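Local coordinates for protein monovalent Na+/H+ antiporter subunit D (Dietzia sp. DQ12-45-1b, PDB 7D3U) that forms the D subunit of the multisubunit Mrp antiporter, a membrane complex that exchanges sodium ions for protons, at residues V291-H303 and I344-L356. Numbering follows the deposited sequence.
Sequences VGEAAPRSILAFH and IGAIEVRYGPRRL
Pro296, in the first turn of helix 296-316, wedges between Ile344 and Leu356. Pro296 CB lies 3.8 Å from Ile344 CG2 and 3.9 Å from Leu356 CD2, and its CD faces the carbonyl O of Arg354. Leu356 runs alongside the proline ring, pointing the other way, and carries its other methyl, CD1, to Ile299 CD1 (3.9 Å). The backbone N of Leu356 donates to Ala294 O over 3.1 Å, pinning the loop that follows helix 320-350 to the turn between helices 272-292 and 296-316. Next to Leu356 in the chain, Arg355 turns one guanidinium face to Ala294 CB, which lies toward the rim of the group. Deeper in, Arg297 reaches Glu348 through a chain bent at chi3 (39°). Arg297 NE (2.6 Å) and, weakly, Arg297 NH2 (2.8 Å) converge on Glu348 OE1, with guanidinium and carboxylate planes nearly perpendicular (84°), and NE meets that oxygen from above the carboxylate plane. A leucine in place of Arg297 would probably leave the buried Glu348 carboxylate without its countercharge. Thr242 and Pro239 of helix 239-245 pack against Arg297 and Glu348, respectively. Within the antiporter-type transmembrane domain, a buried ion pair and an apolar wedge thus join nearly antiparallel helix ends, and pairing probably lowers the cost of burying both charges.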
ATOM      1  N   VAL A 291     -13.027  -6.488   9.746  1.00 72.89           N
ATOM      2  CA  VAL A 291     -14.248  -7.190  10.131  1.00 72.89           C
ATOM      3  C   VAL A 291     -15.490  -6.390   9.773  1.00 72.89           C
ATOM      4  O   VAL A 291     -16.583  -6.957   9.680  1.00 72.89           O
ATOM      5  CB  VAL A 291     -14.246  -7.542  11.635  1.00 72.89           C
ATOM      6  CG1 VAL A 291     -12.939  -8.192  12.027  1.00 72.89           C
ATOM      7  CG2 VAL A 291     -14.517  -6.313  12.480  1.00 72.89           C
ATOM      8  N   GLY A 292     -15.353  -5.080   9.563  1.00 76.30           N
ATOM      9  CA  GLY A 292     -16.499  -4.282   9.169  1.00 76.30           C
ATOM     10  C   GLY A 292     -16.859  -4.363   7.702  1.00 76.30           C
ATOM     11  O   GLY A 292     -18.017  -4.119   7.347  1.00 76.30           O
ATOM     12  N   GLU A 293     -15.900  -4.702   6.844  1.00 78.99           N
ATOM     13  CA  GLU A 293     -16.116  -4.668   5.406  1.00 78.99           C
ATOM     14  C   GLU A 293     -17.081  -5.773   4.977  1.00 78.99           C
ATOM     15  O   GLU A 293     -17.518  -6.609   5.772  1.00 78.99           O
ATOM     16  CB  GLU A 293     -14.788  -4.799   4.667  1.00 78.99           C
ATOM     17  CG  GLU A 293     -13.929  -3.552   4.708  1.00 78.99           C
ATOM     18  CD  GLU A 293     -14.550  -2.391   3.965  1.00 78.99           C
ATOM     19  OE1 GLU A 293     -15.324  -2.636   3.015  1.00 78.99           O
ATOM     20  OE2 GLU A 293     -14.265  -1.232   4.330  1.00 78.99           O
ATOM     21  N   ALA A 294     -17.413  -5.770   3.686  1.00 78.99           N
ATOM     22  CA  ALA A 294     -18.311  -6.768   3.126  1.00 78.99           C
ATOM     23  C   ALA A 294     -17.827  -7.350   1.806  1.00 78.99           C
ATOM     24  O   ALA A 294     -18.510  -8.213   1.250  1.00 78.99           O
ATOM     25  CB  ALA A 294     -19.715  -6.176   2.932  1.00 78.99           C
ATOM     26  N   ALA A 295     -16.683  -6.910   1.287  1.00 76.72           N
ATOM     27  CA  ALA A 295     -16.116  -7.439   0.061  1.00 76.72           C
ATOM     28  C   ALA A 295     -14.914  -8.326   0.369  1.00 76.72           C
ATOM     29  O   ALA A 295     -14.180  -8.073   1.327  1.00 76.72           O
ATOM     30  CB  ALA A 295     -15.684  -6.309  -0.882  1.00 76.72           C
ATOM     31  N   PRO A 296     -14.691  -9.380  -0.419  1.00 75.17           N
ATOM     32  CA  PRO A 296     -13.579 -10.295  -0.100  1.00 75.17           C
ATOM     33  C   PRO A 296     -12.211  -9.653  -0.229  1.00 75.17           C
ATOM     34  O   PRO A 296     -11.380  -9.790   0.676  1.00 75.17           O
ATOM     35  CB  PRO A 296     -13.779 -11.440  -1.102  1.00 75.17           C
ATOM     36  CG  PRO A 296     -14.548 -10.837  -2.221  1.00 75.17           C
ATOM     37  CD  PRO A 296     -15.453  -9.825  -1.594  1.00 75.17           C
ATOM     38  N   ARG A 297     -11.948  -8.953  -1.331  1.00 75.22           N
ATOM     39  CA  ARG A 297     -10.641  -8.338  -1.516  1.00 75.22           C
ATOM     40  C   ARG A 297     -10.509  -6.999  -0.808  1.00 75.22           C
ATOM     41  O   ARG A 297      -9.390  -6.493  -0.685  1.00 75.22           O
ATOM     42  CB  ARG A 297     -10.341  -8.161  -3.005  1.00 75.22           C
ATOM     43  CG  ARG A 297      -8.875  -8.352  -3.348  1.00 75.22           C
ATOM     44  CD  ARG A 297      -8.693  -8.823  -4.774  1.00 75.22           C
ATOM     45  NE  ARG A 297      -9.623  -8.164  -5.682  1.00 75.22           N
ATOM     46  CZ  ARG A 297      -9.416  -6.969  -6.223  1.00 75.22           C
ATOM     47  NH1 ARG A 297      -8.308  -6.297  -5.946  1.00 75.22           N
ATOM     48  NH2 ARG A 297     -10.318  -6.445  -7.039  1.00 75.22           N
ATOM     49  N   SER A 298     -11.609  -6.415  -0.341  1.00 73.25           N
ATOM     50  CA  SER A 298     -11.534  -5.213   0.473  1.00 73.25           C
ATOM     51  C   SER A 298     -11.290  -5.520   1.940  1.00 73.25           C
ATOM     52  O   SER A 298     -10.861  -4.632   2.684  1.00 73.25           O
ATOM     53  CB  SER A 298     -12.818  -4.393   0.334  1.00 73.25           C
ATOM     54  OG  SER A 298     -13.088  -3.677   1.524  1.00 73.25           O
ATOM     55  N   ILE A 299     -11.560  -6.752   2.369  1.00 72.03           N
ATOM     56  CA  ILE A 299     -11.210  -7.168   3.722  1.00 72.03           C
ATOM     57  C   ILE A 299      -9.702  -7.332   3.850  1.00 72.03           C
ATOM     58  O   ILE A 299      -9.098  -6.917   4.848  1.00 72.03           O
ATOM     59  CB  ILE A 299     -11.955  -8.467   4.076  1.00 72.03           C
ATOM     60  CG1 ILE A 299     -13.383  -8.162   4.521  1.00 72.03           C
ATOM     61  CG2 ILE A 299     -11.207  -9.240   5.139  1.00 72.03           C
ATOM     62  CD1 ILE A 299     -14.219  -9.393   4.762  1.00 72.03           C
ATOM     63  N   LEU A 300      -9.074  -7.934   2.839  1.00 69.83           N
ATOM     64  CA  LEU A 300      -7.644  -8.194   2.887  1.00 69.83           C
ATOM     65  C   LEU A 300      -6.817  -6.917   2.909  1.00 69.83           C
ATOM     66  O   LEU A 300      -5.699  -6.938   3.420  1.00 69.83           O
ATOM     67  CB  LEU A 300      -7.235  -9.069   1.705  1.00 69.83           C
ATOM     68  CG  LEU A 300      -7.998 -10.387   1.583  1.00 69.83           C
ATOM     69  CD1 LEU A 300      -7.581 -11.133   0.332  1.00 69.83           C
ATOM     70  CD2 LEU A 300      -7.770 -11.242   2.812  1.00 69.83           C
ATOM     71  N   ALA A 301      -7.343  -5.801   2.401  1.00 70.03           N
ATOM     72  CA  ALA A 301      -6.606  -4.543   2.486  1.00 70.03           C
ATOM     73  C   ALA A 301      -6.492  -4.070   3.931  1.00 70.03           C
ATOM     74  O   ALA A 301      -5.398  -3.738   4.410  1.00 70.03           O
ATOM     75  CB  ALA A 301      -7.282  -3.483   1.620  1.00 70.03           C
ATOM     76  N   PHE A 302      -7.617  -4.026   4.645  1.00 69.90           N
ATOM     77  CA  PHE A 302      -7.571  -3.668   6.057  1.00 69.90           C
ATOM     78  C   PHE A 302      -6.779  -4.688   6.863  1.00 69.90           C
ATOM     79  O   PHE A 302      -6.105  -4.327   7.836  1.00 69.90           O
ATOM     80  CB  PHE A 302      -8.987  -3.537   6.606  1.00 69.90           C
ATOM     81  CG  PHE A 302      -9.551  -2.153   6.511  1.00 69.90           C
ATOM     82  CD1 PHE A 302      -9.006  -1.116   7.245  1.00 69.90           C
ATOM     83  CD2 PHE A 302     -10.635  -1.890   5.695  1.00 69.90           C
ATOM     84  CE1 PHE A 302      -9.526   0.155   7.160  1.00 69.90           C
ATOM     85  CE2 PHE A 302     -11.159  -0.621   5.608  1.00 69.90           C
ATOM     86  CZ  PHE A 302     -10.604   0.403   6.342  1.00 69.90           C
ATOM     87  N   HIS A 303      -6.837  -5.963   6.473  1.00 70.80           N
ATOM     88  CA  HIS A 303      -6.009  -6.958   7.145  1.00 70.80           C
ATOM     89  C   HIS A 303      -4.532  -6.700   6.901  1.00 70.80           C
ATOM     90  O   HIS A 303      -3.702  -6.922   7.786  1.00 70.80           O
ATOM     91  CB  HIS A 303      -6.387  -8.362   6.689  1.00 70.80           C
ATOM     92  CG  HIS A 303      -7.448  -8.996   7.526  1.00 70.80           C
ATOM     93  ND1 HIS A 303      -8.316  -9.946   7.036  1.00 70.80           N
ATOM     94  CD2 HIS A 303      -7.786  -8.810   8.824  1.00 70.80           C
ATOM     95  CE1 HIS A 303      -9.140 -10.322   7.996  1.00 70.80           C
ATOM     96  NE2 HIS A 303      -8.842  -9.647   9.090  1.00 70.80           N
ATOM     97  N   ILE A 344      -8.088 -15.415  -3.217  1.00 71.32           N
ATOM     98  CA  ILE A 344      -9.270 -14.591  -3.437  1.00 71.32           C
ATOM     99  C   ILE A 344      -9.221 -13.953  -4.819  1.00 71.32           C
ATOM    100  O   ILE A 344     -10.261 -13.736  -5.450  1.00 71.32           O
ATOM    101  CB  ILE A 344      -9.391 -13.538  -2.321  1.00 71.32           C
ATOM    102  CG1 ILE A 344      -9.686 -14.219  -0.987  1.00 71.32           C
ATOM    103  CG2 ILE A 344     -10.483 -12.535  -2.634  1.00 71.32           C
ATOM    104  CD1 ILE A 344     -10.942 -15.051  -1.001  1.00 71.32           C
ATOM    105  N   GLY A 345      -8.020 -13.669  -5.324  1.00 72.27           N
ATOM    106  CA  GLY A 345      -7.904 -13.125  -6.665  1.00 72.27           C
ATOM    107  C   GLY A 345      -8.236 -14.131  -7.746  1.00 72.27           C
ATOM    108  O   GLY A 345      -8.720 -13.757  -8.817  1.00 72.27           O
ATOM    109  N   ALA A 346      -7.981 -15.416  -7.490  1.00 72.82           N
ATOM    110  CA  ALA A 346      -8.344 -16.446  -8.452  1.00 72.82           C
ATOM    111  C   ALA A 346      -9.847 -16.661  -8.518  1.00 72.82           C
ATOM    112  O   ALA A 346     -10.341 -17.195  -9.515  1.00 72.82           O
ATOM    113  CB  ALA A 346      -7.650 -17.762  -8.110  1.00 72.82           C
ATOM    114  N   ILE A 347     -10.581 -16.259  -7.483  1.00 74.32           N
ATOM    115  CA  ILE A 347     -12.035 -16.331  -7.528  1.00 74.32           C
ATOM    116  C   ILE A 347     -12.602 -15.154  -8.304  1.00 74.32           C
ATOM    117  O   ILE A 347     -13.516 -15.314  -9.118  1.00 74.32           O
ATOM    118  CB  ILE A 347     -12.600 -16.395  -6.100  1.00 74.32           C
ATOM    119  CG1 ILE A 347     -12.198 -17.706  -5.432  1.00 74.32           C
ATOM    120  CG2 ILE A 347     -14.106 -16.242  -6.115  1.00 74.32           C
ATOM    121  CD1 ILE A 347     -12.578 -17.775  -3.982  1.00 74.32           C
ATOM    122  N   GLU A 348     -12.064 -13.955  -8.073  1.00 79.68           N
ATOM    123  CA  GLU A 348     -12.530 -12.774  -8.786  1.00 79.68           C
ATOM    124  C   GLU A 348     -12.223 -12.833 -10.275  1.00 79.68           C
ATOM    125  O   GLU A 348     -12.811 -12.068 -11.046  1.00 79.68           O
ATOM    126  CB  GLU A 348     -11.908 -11.517  -8.182  1.00 79.68           C
ATOM    127  CG  GLU A 348     -12.561 -11.069  -6.891  1.00 79.68           C
ATOM    128  CD  GLU A 348     -12.216  -9.638  -6.535  1.00 79.68           C
ATOM    129  OE1 GLU A 348     -11.466  -8.999  -7.302  1.00 79.68           O
ATOM    130  OE2 GLU A 348     -12.695  -9.152  -5.489  1.00 79.68           O
ATOM    131  N   VAL A 349     -11.319 -13.716 -10.697  1.00 75.61           N
ATOM    132  CA  VAL A 349     -11.013 -13.833 -12.117  1.00 75.61           C
ATOM    133  C   VAL A 349     -12.041 -14.709 -12.817  1.00 75.61           C
ATOM    134  O   VAL A 349     -12.497 -14.388 -13.920  1.00 75.61           O
ATOM    135  CB  VAL A 349      -9.582 -14.368 -12.303  1.00 75.61           C
ATOM    136  CG1 VAL A 349      -9.412 -14.974 -13.682  1.00 75.61           C
ATOM    137  CG2 VAL A 349      -8.573 -13.258 -12.081  1.00 75.61           C
ATOM    138  N   ARG A 350     -12.438 -15.813 -12.190  1.00 76.06           N
ATOM    139  CA  ARG A 350     -13.399 -16.723 -12.798  1.00 76.06           C
ATOM    140  C   ARG A 350     -14.835 -16.433 -12.393  1.00 76.06           C
ATOM    141  O   ARG A 350     -15.749 -16.657 -13.193  1.00 76.06           O
ATOM    142  CB  ARG A 350     -13.058 -18.170 -12.437  1.00 76.06           C
ATOM    143  CG  ARG A 350     -11.788 -18.689 -13.079  1.00 76.06           C
ATOM    144  CD  ARG A 350     -11.646 -18.197 -14.505  1.00 76.06           C
ATOM    145  NE  ARG A 350     -10.556 -18.872 -15.200  1.00 76.06           N
ATOM    146  CZ  ARG A 350      -9.828 -18.318 -16.162  1.00 76.06           C
ATOM    147  NH1 ARG A 350     -10.071 -17.073 -16.545  1.00 76.06           N
ATOM    148  NH2 ARG A 350      -8.855 -19.007 -16.738  1.00 76.06           N
ATOM    149  N   TYR A 351     -15.063 -15.949 -11.174  1.00 77.40           N
ATOM    150  CA  TYR A 351     -16.409 -15.695 -10.685  1.00 77.40           C
ATOM    151  C   TYR A 351     -16.753 -14.216 -10.610  1.00 77.40           C
ATOM    152  O   TYR A 351     -17.870 -13.875 -10.209  1.00 77.40           O
ATOM    153  CB  TYR A 351     -16.601 -16.335  -9.307  1.00 77.40           C
ATOM    154  CG  TYR A 351     -16.588 -17.843  -9.324  1.00 77.40           C
ATOM    155  CD1 TYR A 351     -15.399 -18.547  -9.214  1.00 77.40           C
ATOM    156  CD2 TYR A 351     -17.765 -18.562  -9.448  1.00 77.40           C
ATOM    157  CE1 TYR A 351     -15.383 -19.924  -9.229  1.00 77.40           C
ATOM    158  CE2 TYR A 351     -17.758 -19.939  -9.464  1.00 77.40           C
ATOM    159  CZ  TYR A 351     -16.565 -20.615  -9.355  1.00 77.40           C
ATOM    160  OH  TYR A 351     -16.557 -21.989  -9.370  1.00 77.40           O
ATOM    161  N   GLY A 352     -15.832 -13.330 -10.978  1.00 81.08           N
ATOM    162  CA  GLY A 352     -16.093 -11.912 -10.965  1.00 81.08           C
ATOM    163  C   GLY A 352     -16.124 -11.332  -9.566  1.00 81.08           C
ATOM    164  O   GLY A 352     -16.357 -12.035  -8.580  1.00 81.08           O
ATOM    165  N   PRO A 353     -15.887 -10.025  -9.456  1.00 84.06           N
ATOM    166  CA  PRO A 353     -15.897  -9.372  -8.138  1.00 84.06           C
ATOM    167  C   PRO A 353     -17.317  -9.240  -7.611  1.00 84.06           C
ATOM    168  O   PRO A 353     -18.147  -8.543  -8.198  1.00 84.06           O
ATOM    169  CB  PRO A 353     -15.267  -7.999  -8.416  1.00 84.06           C
ATOM    170  CG  PRO A 353     -14.694  -8.086  -9.804  1.00 84.06           C
ATOM    171  CD  PRO A 353     -15.520  -9.090 -10.527  1.00 84.06           C
ATOM    172  N   ARG A 354     -17.593  -9.912  -6.496  1.00 82.10           N
ATOM    173  CA  ARG A 354     -18.895  -9.872  -5.850  1.00 82.10           C
ATOM    174  C   ARG A 354     -18.706  -9.614  -4.363  1.00 82.10           C
ATOM    175  O   ARG A 354     -17.586  -9.589  -3.854  1.00 82.10           O
ATOM    176  CB  ARG A 354     -19.671 -11.178  -6.066  1.00 82.10           C
ATOM    177  CG  ARG A 354     -19.761 -11.610  -7.514  1.00 82.10           C
ATOM    178  CD  ARG A 354     -20.231 -13.043  -7.634  1.00 82.10           C
ATOM    179  NE  ARG A 354     -20.281 -13.486  -9.022  1.00 82.10           N
ATOM    180  CZ  ARG A 354     -21.304 -13.263  -9.839  1.00 82.10           C
ATOM    181  NH1 ARG A 354     -22.365 -12.598  -9.409  1.00 82.10           N
ATOM    182  NH2 ARG A 354     -21.262 -13.702 -11.088  1.00 82.10           N
ATOM    183  N   ARG A 355     -19.820  -9.419  -3.666  1.00 85.68           N
ATOM    184  CA  ARG A 355     -19.793  -9.229  -2.222  1.00 85.68           C
ATOM    185  C   ARG A 355     -19.654 -10.588  -1.539  1.00 85.68           C
ATOM    186  O   ARG A 355     -19.447 -11.618  -2.184  1.00 85.68           O
ATOM    187  CB  ARG A 355     -21.046  -8.492  -1.760  1.00 85.68           C
ATOM    188  CG  ARG A 355     -21.247  -7.139  -2.408  1.00 85.68           C
ATOM    189  CD  ARG A 355     -21.420  -6.061  -1.358  1.00 85.68           C
ATOM    190  NE  ARG A 355     -22.437  -6.424  -0.376  1.00 85.68           N
ATOM    191  CZ  ARG A 355     -22.701  -5.720   0.720  1.00 85.68           C
ATOM    192  NH1 ARG A 355     -22.020  -4.612   0.977  1.00 85.68           N
ATOM    193  NH2 ARG A 355     -23.643  -6.126   1.560  1.00 85.68           N
ATOM    194  N   LEU A 356     -19.763 -10.604  -0.215  1.00 81.28           N
ATOM    195  CA  LEU A 356     -19.762 -11.847   0.544  1.00 81.28           C
ATOM    196  C   LEU A 356     -21.194 -12.352   0.654  1.00 81.28           C
ATOM    197  O   LEU A 356     -22.067 -11.649   1.175  1.00 81.28           O
ATOM    198  CB  LEU A 356     -19.155 -11.643   1.930  1.00 81.28           C
ATOM    199  CG  LEU A 356     -17.650 -11.392   1.993  1.00 81.28           C
ATOM    200  CD1 LEU A 356     -17.147 -11.562   3.412  1.00 81.28           C
ATOM    201  CD2 LEU A 356     -16.913 -12.320   1.053  1.00 81.28           C
TER